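Side-chain contacts in aldolase (Escherichia coli, PDB 6VOP), which belongs to the class II aldolase and adducin N-terminal domain family and is a putative class II aldolase whose specific function is not established: residues F82-A85 with L86-N90; L174-A177 with A178-E182. The protein carries 2 engineered substitutions. All blocks are in the same frame, centred on the assembly; numbering follows the deposited sequence.

Contact 1: residues F82-A85 with L86-N90; sequences FHLA and LYRNN
Side-chain torsions fold Arg88 back on Leu84 and Asn89 back on Ala85, one helical turn earlier. With chi1 at -75° Arg88 sets CG opposite its own carbonyl carbon, and a bend at chi3 (-80°) folds the guanidinium over Leu84, whose CB lies against one face, 3.7 Å from Arg88 NH2. A long, flexible arginine suits this exposed place on the helix: its stem passes Leu84 O, its flat end covers Leu84 CB, and NH1 also makes a weak hydrogen bond to the carbonyl of Ala66. Asn89 chooses the same kind of rotamer, and its short amide doubles back on the helix. Asn89 ND2 gives a nearly straight hydrogen bond of 3.0 Å to Ala85 O, in the carbonyl plane and close to the plane of its own amide, so a side chain engages this carbonyl near the last turn.

The main chain holds the rest. Tyr87 N bonds to His83 O at 3.2 Å and Arg88 N to Leu84 O at 3.0 Å, while Leu86 N is shared between Phe82 O and, weakly, His83 O. The Tyr87 ring lies obliquely beside His83 O, and its edge meets Leu84 CA. Its hydroxyl and His83 ND1 both hydrogen-bond to Ser36 OG, which ties the helix to strand 33-38 while both rings also pack on Val96. The nonpolar Phe82 and Leu86 suit the buried side against Val168 and Leu150, and Phe82 meets His98 edge-to-face. The whole is the C-terminal part of helix 80-89, packed between the sheet and helix 144-153 in an AraD-like fold.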
ATOM      1  N   PHE A  82       9.198  28.337   5.853  1.00 31.25           N
ATOM      2  CA  PHE A  82      10.269  27.998   4.926  1.00 37.20           C
ATOM      3  C   PHE A  82       9.777  27.809   3.498  1.00 36.04           C
ATOM      4  O   PHE A  82      10.597  27.828   2.573  1.00 47.66           O
ATOM      5  CB  PHE A  82      11.054  26.758   5.401  1.00 42.74           C
ATOM      6  CG  PHE A  82      10.260  25.477   5.467  1.00 44.90           C
ATOM      7  CD1 PHE A  82       9.959  24.756   4.317  1.00 45.70           C
ATOM      8  CD2 PHE A  82       9.881  24.953   6.694  1.00 37.43           C
ATOM      9  CE1 PHE A  82       9.254  23.568   4.387  1.00 36.98           C
ATOM     10  CE2 PHE A  82       9.180  23.766   6.771  1.00 40.74           C
ATOM     11  CZ  PHE A  82       8.865  23.071   5.616  1.00 42.39           C
ATOM     12  N   HIS A  83       8.470  27.639   3.290  1.00 35.61           N
ATOM     13  CA  HIS A  83       7.929  27.738   1.939  1.00 39.75           C
ATOM     14  C   HIS A  83       8.253  29.100   1.338  1.00 39.09           C
ATOM     15  O   HIS A  83       8.743  29.196   0.208  1.00 40.38           O
ATOM     16  CB  HIS A  83       6.417  27.506   1.953  1.00 35.90           C
ATOM     17  CG  HIS A  83       6.021  26.074   2.134  1.00 38.61           C
ATOM     18  ND1 HIS A  83       5.177  25.419   1.262  1.00 37.09           N
ATOM     19  CD2 HIS A  83       6.343  25.174   3.092  1.00 36.72           C
ATOM     20  CE1 HIS A  83       5.000  24.177   1.673  1.00 31.93           C
ATOM     21  NE2 HIS A  83       5.697  24.002   2.781  1.00 39.42           N
ATOM     22  N   LEU A  84       7.998  30.168   2.099  1.00 35.70           N
ATOM     23  CA  LEU A  84       8.275  31.517   1.620  1.00 36.42           C
ATOM     24  C   LEU A  84       9.761  31.735   1.372  1.00 36.52           C
ATOM     25  O   LEU A  84      10.133  32.496   0.472  1.00 40.52           O
ATOM     26  CB  LEU A  84       7.747  32.543   2.622  1.00 39.89           C
ATOM     27  CG  LEU A  84       6.228  32.627   2.766  1.00 39.33           C
ATOM     28  CD1 LEU A  84       5.853  33.088   4.162  1.00 47.69           C
ATOM     29  CD2 LEU A  84       5.652  33.565   1.720  1.00 34.92           C
ATOM     30  N   ALA A  85      10.620  31.084   2.159  1.00 40.47           N
ATOM     31  CA  ALA A  85      12.057  31.203   1.940  1.00 45.14           C
ATOM     32  C   ALA A  85      12.460  30.652   0.580  1.00 45.99           C
ATOM     33  O   ALA A  85      13.358  31.199  -0.070  1.00 47.88           O
ATOM     34  CB  ALA A  85      12.818  30.486   3.054  1.00 42.47           C
ATOM     35  N   LEU A  86      11.801  29.583   0.129  1.00 43.45           N
ATOM     36  CA  LEU A  86      12.135  29.000  -1.165  1.00 37.51           C
ATOM     37  C   LEU A  86      11.657  29.882  -2.310  1.00 35.77           C
ATOM     38  O   LEU A  86      12.359  30.036  -3.316  1.00 42.07           O
ATOM     39  CB  LEU A  86      11.535  27.601  -1.276  1.00 33.72           C
ATOM     40  CG  LEU A  86      12.024  26.616  -0.216  1.00 28.49           C
ATOM     41  CD1 LEU A  86      11.187  25.345  -0.229  1.00 24.91           C
ATOM     42  CD2 LEU A  86      13.497  26.301  -0.425  1.00 26.29           C
ATOM     43  N   TYR A  87      10.465  30.465  -2.180  1.00 34.05           N
ATOM     44  CA  TYR A  87       9.961  31.344  -3.229  1.00 39.82           C
ATOM     45  C   TYR A  87      10.793  32.614  -3.344  1.00 33.79           C
ATOM     46  O   TYR A  87      10.985  33.128  -4.453  1.00 48.32           O
ATOM     47  CB  TYR A  87       8.495  31.697  -2.968  1.00 31.77           C
ATOM     48  CG  TYR A  87       7.541  30.527  -3.052  1.00 30.41           C
ATOM     49  CD1 TYR A  87       7.380  29.817  -4.236  1.00 37.50           C
ATOM     50  CD2 TYR A  87       6.789  30.142  -1.952  1.00 29.41           C
ATOM     51  CE1 TYR A  87       6.501  28.748  -4.316  1.00 35.92           C
ATOM     52  CE2 TYR A  87       5.911  29.074  -2.021  1.00 31.87           C
ATOM     53  CZ  TYR A  87       5.769  28.383  -3.204  1.00 37.31           C
ATOM     54  OH  TYR A  87       4.893  27.323  -3.272  1.00 31.02           O
ATOM     55  N   ARG A  88      11.296  33.129  -2.223  1.00 33.96           N
ATOM     56  CA  ARG A  88      12.053  34.372  -2.226  1.00 42.55           C
ATOM     57  C   ARG A  88      13.473  34.211  -2.753  1.00 48.08           C
ATOM     58  O   ARG A  88      14.140  35.222  -2.999  1.00 57.42           O
ATOM     59  CB  ARG A  88      12.101  34.960  -0.814  1.00 46.36           C
ATOM     60  CG  ARG A  88      10.800  35.601  -0.363  1.00 45.18           C
ATOM     61  CD  ARG A  88      11.021  36.505   0.835  1.00 41.71           C
ATOM     62  NE  ARG A  88      11.109  35.753   2.083  1.00 45.36           N
ATOM     63  CZ  ARG A  88      10.104  35.603   2.938  1.00 43.36           C
ATOM     64  NH1 ARG A  88       8.924  36.152   2.683  1.00 37.01           N
ATOM     65  NH2 ARG A  88      10.278  34.903   4.052  1.00 46.92           N
ATOM     66  N   ASN A  89      13.954  32.980  -2.928  1.00 38.79           N
ATOM     67  CA  ASN A  89      15.320  32.746  -3.377  1.00 40.74           C
ATOM     68  C   ASN A  89      15.390  31.881  -4.626  1.00 44.43           C
ATOM     69  O   ASN A  89      16.488  31.475  -5.026  1.00 50.99           O
ATOM     70  CB  ASN A  89      16.147  32.118  -2.252  1.00 40.85           C
ATOM     71  CG  ASN A  89      16.446  33.102  -1.138  1.00 52.39           C
ATOM     72  OD1 ASN A  89      17.490  33.757  -1.136  1.00 53.77           O
ATOM     73  ND2 ASN A  89      15.525  33.217  -0.187  1.00 55.55           N
ATOM     74  N   ASN A  90      14.254  31.593  -5.252  1.00 44.56           N
ATOM     75  CA  ASN A  90      14.221  30.855  -6.515  1.00 44.94           C
ATOM     76  C   ASN A  90      12.989  31.315  -7.278  1.00 49.31           C
ATOM     77  O   ASN A  90      11.859  30.930  -6.945  1.00 52.17           O
ATOM     78  CB  ASN A  90      14.203  29.344  -6.300  1.00 35.93           C
ATOM     79  CG  ASN A  90      14.393  28.573  -7.590  1.00 44.90           C
ATOM     80  OD1 ASN A  90      14.644  29.157  -8.643  1.00 49.12           O
ATOM     81  ND2 ASN A  90      14.277  27.252  -7.515  1.00 54.76           N
TER

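Contact 2: residues L174-A177 with A178-E182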
ATOM      1  N   LEU A 174       2.415  22.696  -9.225  1.00 38.84           N
ATOM      2  CA  LEU A 174       2.088  21.749  -8.162  1.00 30.73           C
ATOM      3  C   LEU A 174       2.175  20.314  -8.659  1.00 31.00           C
ATOM      4  O   LEU A 174       2.665  19.430  -7.945  1.00 32.59           O
ATOM      5  CB  LEU A 174       0.698  22.037  -7.598  1.00 32.09           C
ATOM      6  CG  LEU A 174       0.317  21.180  -6.387  1.00 32.66           C
ATOM      7  CD1 LEU A 174       1.370  21.298  -5.295  1.00 28.02           C
ATOM      8  CD2 LEU A 174      -1.053  21.561  -5.857  1.00 34.23           C
ATOM      9  N   GLN A 175       1.711  20.063  -9.885  1.00 32.14           N
ATOM     10  CA  GLN A 175       1.831  18.727 -10.457  1.00 36.16           C
ATOM     11  C   GLN A 175       3.294  18.327 -10.602  1.00 40.52           C
ATOM     12  O   GLN A 175       3.665  17.183 -10.309  1.00 37.27           O
ATOM     13  CB  GLN A 175       1.115  18.669 -11.807  1.00 42.53           C
ATOM     14  CG  GLN A 175       0.944  17.262 -12.363  1.00 54.01           C
ATOM     15  CD  GLN A 175      -0.061  16.438 -11.578  1.00 60.15           C
ATOM     16  OE1 GLN A 175      -1.248  16.767 -11.523  1.00 60.99           O
ATOM     17  NE2 GLN A 175       0.411  15.357 -10.967  1.00 55.73           N
ATOM     18  N   GLU A 176       4.144  19.261 -11.034  1.00 38.97           N
ATOM     19  CA  GLU A 176       5.560  18.952 -11.195  1.00 37.90           C
ATOM     20  C   GLU A 176       6.213  18.662  -9.850  1.00 36.25           C
ATOM     21  O   GLU A 176       6.965  17.689  -9.713  1.00 39.36           O
ATOM     22  CB  GLU A 176       6.276  20.101 -11.903  1.00 43.45           C
ATOM     23  CG  GLU A 176       7.675  19.745 -12.367  1.00 53.50           C
ATOM     24  CD  GLU A 176       8.489  20.962 -12.752  1.00 64.36           C
ATOM     25  OE1 GLU A 176       9.441  21.300 -12.016  1.00 53.07           O
ATOM     26  OE2 GLU A 176       8.173  21.578 -13.792  1.00 78.17           O
ATOM     27  N   ALA A 177       5.939  19.496  -8.843  1.00 43.42           N
ATOM     28  CA  ALA A 177       6.506  19.263  -7.520  1.00 26.24           C
ATOM     29  C   ALA A 177       5.986  17.969  -6.907  1.00 39.94           C
ATOM     30  O   ALA A 177       6.722  17.286  -6.186  1.00 43.50           O
ATOM     31  CB  ALA A 177       6.206  20.446  -6.601  1.00 25.73           C
ATOM     32  N   ALA A 178       4.729  17.615  -7.181  1.00 32.15           N
ATOM     33  CA  ALA A 178       4.202  16.344  -6.694  1.00 33.76           C
ATOM     34  C   ALA A 178       4.897  15.171  -7.373  1.00 36.32           C
ATOM     35  O   ALA A 178       5.310  14.212  -6.711  1.00 27.43           O
ATOM     36  CB  ALA A 178       2.690  16.278  -6.916  1.00 28.02           C
ATOM     37  N   ASN A 179       5.037  15.235  -8.701  1.00 28.23           N
ATOM     38  CA  ASN A 179       5.721  14.169  -9.427  1.00 28.82           C
ATOM     39  C   ASN A 179       7.172  14.042  -8.984  1.00 27.52           C
ATOM     40  O   ASN A 179       7.689  12.928  -8.838  1.00 52.08           O
ATOM     41  CB  ASN A 179       5.646  14.425 -10.931  1.00 30.77           C
ATOM     42  CG  ASN A 179       4.242  14.291 -11.474  1.00 41.47           C
ATOM     43  OD1 ASN A 179       3.392  13.630 -10.874  1.00 50.09           O
ATOM     44  ND2 ASN A 179       3.988  14.915 -12.619  1.00 42.70           N
ATOM     45  N   ASN A 180       7.844  15.174  -8.766  1.00 30.79           N
ATOM     46  CA  ASN A 180       9.220  15.136  -8.279  1.00 34.03           C
ATOM     47  C   ASN A 180       9.298  14.501  -6.897  1.00 33.93           C
ATOM     48  O   ASN A 180      10.185  13.683  -6.629  1.00 24.14           O
ATOM     49  CB  ASN A 180       9.806  16.546  -8.255  1.00 30.16           C
ATOM     50  CG  ASN A 180      10.085  17.085  -9.636  1.00 39.22           C
ATOM     51  OD1 ASN A 180      10.099  16.338 -10.614  1.00 41.25           O
ATOM     52  ND2 ASN A 180      10.315  18.391  -9.726  1.00 47.10           N
ATOM     53  N   MET A 181       8.379  14.873  -6.002  1.00 28.26           N
ATOM     54  CA  MET A 181       8.333  14.243  -4.688  1.00 22.95           C
ATOM     55  C   MET A 181       8.130  12.739  -4.814  1.00 25.45           C
ATOM     56  O   MET A 181       8.752  11.957  -4.085  1.00 25.02           O
ATOM     57  CB  MET A 181       7.224  14.869  -3.845  1.00 22.75           C
ATOM     58  CG  MET A 181       6.811  14.048  -2.633  1.00 28.16           C
ATOM     59  SD  MET A 181       8.056  14.038  -1.331  1.00 37.58           S
ATOM     60  CE  MET A 181       7.873  15.700  -0.685  1.00 42.45           C
ATOM     61  N   GLU A 182       7.280  12.313  -5.750  1.00 24.75           N
ATOM     62  CA  GLU A 182       6.997  10.891  -5.894  1.00 27.57           C
ATOM     63  C   GLU A 182       8.213  10.119  -6.396  1.00 32.50           C
ATOM     64  O   GLU A 182       8.425   8.974  -5.982  1.00 32.00           O
ATOM     65  CB  GLU A 182       5.800  10.691  -6.822  1.00 30.33           C
ATOM     66  CG  GLU A 182       4.464  11.031  -6.168  1.00 40.73           C
ATOM     67  CD  GLU A 182       3.279  10.794  -7.086  1.00 55.56           C
ATOM     68  OE1 GLU A 182       2.576  11.773  -7.421  1.00 52.31           O
ATOM     69  OE2 GLU A 182       3.048   9.628  -7.470  1.00 61.13           O
TER
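Ala178 N bonds to Leu174 O at 2.9 Å, the first of four main-chain hydrogen bonds that cross the contact in regular i to i+4 steps at the start of helix 174-194. Asn179 N follows to Gln175 O at 2.9 Å, Asn180 N to Glu176 O at 2.8 Å and Met181 N to Ala177 O at 2.9 Å.

Polar side chains pair with the same spacing. Gln175 swings CG away from its backbone N (chi1 -169°) and then bends at chi2, which carries the amide along the helix to Asn179. There Gln175 NE2 gives Asn179 OD1 a weak hydrogen bond of 3.4 Å, the two amide planes being turned 36° apart. A glutamine is long enough to span one turn, and the shorter asparagine, lying back over the Gln175 carbonyl, offers its oxygen from close in. Glu176 and Asn180 share the spacing but make a looser pair: Glu176 OE1 stays 3.8 Å from Asn180 ND2, with carboxylate and amide planes 51° apart. The asparagine finds its stronger partner in Arg129, whose NE hydrogen-bonds to OD1, while Glu176 OE1 receives a weak hydrogen bond from Glu172 N.

Nonpolar side chains face the surrounding fold. The small methyls are consistent with close approach to Val97 at Ala177 and to Phe22 at Ala178. Met181, bent at chi2 and chi3, directs its flexible thioether away from the preceding turn, toward Pro167 and Val169.

Leu174, Ala177 and Met181 rest on Val97 of strand 95-99, and Met181 and Asn180 also meet strand 166-171. Helix 7-24 covers Leu174 and Ala178 through Ile18 and Phe22, while Gln175 and Asn179 pack against Cys52 and Gly30 of the second subunit.

How the contacts relate
From the N terminus, contact 1 comes first, within helix 80-89; strand 95-99, helix 144-153 and strand 166-171 follow before contact 2 opens helix 174-194. Each contact joins adjoining turns of one helix, with no intervening residues, so neither closes a long loop, and the two run in series without nesting or crossing. The centres of contact 1 and contact 2 are about 17 Å apart. Their nearest atoms are about 7 Å apart, so they do not touch. Strands 95-99 and 166-171, neighbours in the mixed sheet, link them indirectly: both helices place side chains on both strands. Contact 1 also joins the sheet to helix 144-153, whereas contact 2 reaches helix 7-24 and the second subunit.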